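Local coordinates for protein alpha-ketoglutarate-dependent non-heme iron oxygenase EasH (Aspergillus japonicus, PDB 5M0T) that is an iron(II)- and 2-oxoglutarate-dependent oxygenase of the phytanoyl-CoA dioxygenase family, taking part in the biosynthesis of the ergot alkaloid cycloclavine, at residues Ala42-Arg47 against Arg88-Asn93. Residues are numbered along the deposited sequence; the frame is centred on the assembly and turned at random.
Sequences ADQVRR and RDELMN
Gln44, in the first turns of helix 42-52, and Glu90, in the segment 88-93 that continues from helix 85-91, have the nearest CA atoms of the two segments, yet these are still 9.0 Å apart, so long polar side chains span the gap. Glu90 reaches across in an extended form, its CG anti to its own carbonyl carbon (chi1 -51°), and presents its carboxylate to two residues of the opposing helix. The guanidinium of Arg47 meets this carboxylate edge-on, the two planes only 19° apart. Arg47 NH1 donates an almost straight hydrogen bond to the syn side of Glu90 OE2 at 2.7 Å, part of a salt bridge, whereas Arg47 NH2 reaches Glu90 OE1 only weakly, at 3.4 Å. Glu90 OE1 is also bound by Gln44: its NE2 donates a nearly straight bond to the anti side of Glu90 OE1 at 3.0 Å, somewhat tilted out of the carboxylate plane, with the acceptor close to the amide plane. Gln44 OE1 is held by the backbone N of Ser41, immediately before the helix, which helps fix how the amide is turned.

One helical turn before Arg47, Asp43 engages the same guanidinium from another edge. Its OD2 lies in the guanidinium plane and accepts from both Arg47 NE, at 2.9 Å, and Arg47 NH2, at 3.2 Å; NE comes from above the carboxylate plane and the NH2 bond is more bent. A bend at chi3 (-63°) carries the guanidinium to a place between the two acids, and Arg47 also packs on Leu86 of helix 85-91.

At the protein surface, this salt-bridge network joins two helices that follow different strands of the cupin-type fold. One arginine shared by two carboxylates, with an amide as additional donor, would probably help keep both acids ionised and limit rotation of the guanidinium.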
ATOM      1  N   ALA A  42      28.861  16.380  -6.659  1.00 56.32           N
ATOM      2  CA  ALA A  42      29.412  15.997  -7.963  1.00 56.26           C
ATOM      3  C   ALA A  42      29.976  14.578  -7.929  1.00 58.23           C
ATOM      4  O   ALA A  42      29.752  13.799  -8.860  1.00 57.37           O
ATOM      5  CB  ALA A  42      30.483  16.981  -8.395  1.00 57.95           C
ATOM      6  N   ASP A  43      30.676  14.243  -6.843  1.00 61.63           N
ATOM      7  CA  ASP A  43      31.274  12.914  -6.667  1.00 63.55           C
ATOM      8  C   ASP A  43      30.241  11.797  -6.572  1.00 60.81           C
ATOM      9  O   ASP A  43      30.455  10.706  -7.105  1.00 63.52           O
ATOM     10  CB  ASP A  43      32.166  12.867  -5.427  1.00 67.64           C
ATOM     11  CG  ASP A  43      32.846  11.520  -5.264  1.00 71.65           C
ATOM     12  OD1 ASP A  43      33.841  11.275  -5.975  1.00 72.90           O
ATOM     13  OD2 ASP A  43      32.355  10.696  -4.457  1.00 70.31           O
ATOM     14  N   GLN A  44      29.140  12.065  -5.875  1.00 55.95           N
ATOM     15  CA  GLN A  44      28.020  11.129  -5.838  1.00 54.35           C
ATOM     16  C   GLN A  44      27.381  10.913  -7.222  1.00 52.29           C
ATOM     17  O   GLN A  44      27.077   9.782  -7.605  1.00 52.56           O
ATOM     18  CB  GLN A  44      26.963  11.605  -4.855  1.00 52.22           C
ATOM     19  CG  GLN A  44      27.340  11.384  -3.394  1.00 52.81           C
ATOM     20  CD  GLN A  44      26.244  11.861  -2.464  1.00 52.40           C
ATOM     21  OE1 GLN A  44      25.719  12.968  -2.623  1.00 49.02           O
ATOM     22  NE2 GLN A  44      25.867  11.016  -1.507  1.00 51.48           N
ATOM     23  N   VAL A  45      27.199  11.990  -7.973  1.00 49.95           N
ATOM     24  CA  VAL A  45      26.604  11.894  -9.305  1.00 50.94           C
ATOM     25  C   VAL A  45      27.479  11.031 -10.225  1.00 55.30           C
ATOM     26  O   VAL A  45      26.963  10.143 -10.913  1.00 57.45           O
ATOM     27  CB  VAL A  45      26.350  13.297  -9.921  1.00 48.94           C
ATOM     28  CG1 VAL A  45      25.955  13.206 -11.397  1.00 49.59           C
ATOM     29  CG2 VAL A  45      25.268  14.026  -9.129  1.00 46.15           C
ATOM     30  N   ARG A  46      28.792  11.284 -10.213  1.00 57.71           N
ATOM     31  CA  ARG A  46      29.760  10.481 -10.973  1.00 61.98           C
ATOM     32  C   ARG A  46      29.673   8.993 -10.625  1.00 64.29           C
ATOM     33  O   ARG A  46      29.544   8.154 -11.525  1.00 68.30           O
ATOM     34  CB  ARG A  46      31.200  10.977 -10.755  1.00 65.05           C
ATOM     35  N   ARG A  47      29.721   8.676  -9.330  1.00 63.50           N
ATOM     36  CA  ARG A  47      29.658   7.282  -8.873  1.00 64.99           C
ATOM     37  C   ARG A  47      28.308   6.621  -9.156  1.00 62.26           C
ATOM     38  O   ARG A  47      28.272   5.474  -9.594  1.00 65.31           O
ATOM     39  CB  ARG A  47      30.026   7.151  -7.380  1.00 66.98           C
ATOM     40  CG  ARG A  47      31.527   7.148  -7.127  1.00 70.38           C
ATOM     41  CD  ARG A  47      31.865   6.899  -5.669  1.00 72.91           C
ATOM     42  NE  ARG A  47      31.356   7.964  -4.796  1.00 69.41           N
ATOM     43  CZ  ARG A  47      30.444   7.825  -3.826  1.00 68.99           C
ATOM     44  NH1 ARG A  47      29.892   6.646  -3.535  1.00 70.29           N
ATOM     45  NH2 ARG A  47      30.088   8.892  -3.113  1.00 65.36           N
ATOM     46  N   ARG A  88      21.128   2.255  -2.158  1.00 52.08           N
ATOM     47  CA  ARG A  88      20.877   1.491  -0.944  1.00 52.82           C
ATOM     48  C   ARG A  88      21.453   2.124   0.329  1.00 53.34           C
ATOM     49  O   ARG A  88      20.761   2.186   1.323  1.00 51.55           O
ATOM     50  CB  ARG A  88      21.433   0.075  -1.095  1.00 55.05           C
ATOM     51  CG  ARG A  88      20.632  -0.808  -2.039  1.00 54.55           C
ATOM     52  CD  ARG A  88      21.027  -2.269  -1.874  1.00 56.98           C
ATOM     53  NE  ARG A  88      22.449  -2.512  -2.132  1.00 59.93           N
ATOM     54  CZ  ARG A  88      23.021  -2.605  -3.332  1.00 60.74           C
ATOM     55  NH1 ARG A  88      22.318  -2.451  -4.454  1.00 60.83           N
ATOM     56  NH2 ARG A  88      24.326  -2.838  -3.401  1.00 63.38           N
ATOM     57  N   ASP A  89      22.700   2.599   0.269  1.00 57.34           N
ATOM     58  CA  ASP A  89      23.472   3.016   1.461  1.00 59.27           C
ATOM     59  C   ASP A  89      23.514   4.528   1.711  1.00 59.30           C
ATOM     60  O   ASP A  89      23.450   4.953   2.856  1.00 60.86           O
ATOM     61  CB  ASP A  89      24.914   2.531   1.348  1.00 62.01           C
ATOM     62  CG  ASP A  89      25.037   1.023   1.256  1.00 64.96           C
ATOM     63  OD1 ASP A  89      24.017   0.310   1.312  1.00 63.04           O
ATOM     64  OD2 ASP A  89      26.193   0.547   1.127  1.00 70.90           O
ATOM     65  N   GLU A  90      23.649   5.331   0.656  1.00 60.33           N
ATOM     66  CA  GLU A  90      23.798   6.782   0.797  1.00 59.76           C
ATOM     67  C   GLU A  90      22.441   7.486   0.736  1.00 56.06           C
ATOM     68  O   GLU A  90      22.070   8.187   1.667  1.00 57.91           O
ATOM     69  CB  GLU A  90      24.785   7.335  -0.245  1.00 63.18           C
ATOM     70  CG  GLU A  90      26.114   6.568  -0.262  1.00 68.02           C
ATOM     71  CD  GLU A  90      27.261   7.244  -1.023  1.00 69.63           C
ATOM     72  OE1 GLU A  90      27.346   8.493  -1.079  1.00 71.64           O
ATOM     73  OE2 GLU A  90      28.114   6.505  -1.556  1.00 71.38           O
ATOM     74  N   LEU A  91      21.680   7.257  -0.327  1.00 55.36           N
ATOM     75  CA  LEU A  91      20.394   7.947  -0.520  1.00 51.14           C
ATOM     76  C   LEU A  91      19.283   7.492   0.437  1.00 48.98           C
ATOM     77  O   LEU A  91      18.542   8.330   0.974  1.00 45.63           O
ATOM     78  CB  LEU A  91      19.918   7.809  -1.961  1.00 52.04           C
ATOM     79  CG  LEU A  91      20.848   8.454  -2.983  1.00 54.13           C
ATOM     80  CD1 LEU A  91      20.390   8.079  -4.386  1.00 54.06           C
ATOM     81  CD2 LEU A  91      20.901   9.970  -2.806  1.00 54.94           C
ATOM     82  N   MET A  92      19.166   6.188   0.666  1.00 48.26           N
ATOM     83  CA  MET A  92      18.153   5.678   1.583  1.00 48.88           C
ATOM     84  C   MET A  92      18.453   5.966   3.068  1.00 51.74           C
ATOM     85  O   MET A  92      17.579   5.725   3.909  1.00 49.85           O
ATOM     86  CB  MET A  92      17.890   4.181   1.357  1.00 51.25           C
ATOM     87  CG  MET A  92      17.138   3.853   0.069  1.00 51.78           C
ATOM     88  SD  MET A  92      15.557   4.721  -0.136  1.00 53.23           S
ATOM     89  CE  MET A  92      16.046   6.146  -1.116  1.00 55.04           C
ATOM     90  N   ASN A  93      19.647   6.487   3.387  1.00 50.78           N
ATOM     91  CA  ASN A  93      19.963   6.967   4.734  1.00 51.65           C
ATOM     92  C   ASN A  93      20.198   8.478   4.814  1.00 53.08           C
ATOM     93  O   ASN A  93      20.681   8.976   5.829  1.00 54.03           O
ATOM     94  CB  ASN A  93      21.206   6.243   5.236  1.00 52.52           C
ATOM     95  CG  ASN A  93      20.972   4.771   5.421  1.00 52.27           C
ATOM     96  OD1 ASN A  93      20.217   4.358   6.324  1.00 50.95           O
ATOM     97  ND2 ASN A  93      21.605   3.961   4.575  1.00 53.49           N
TER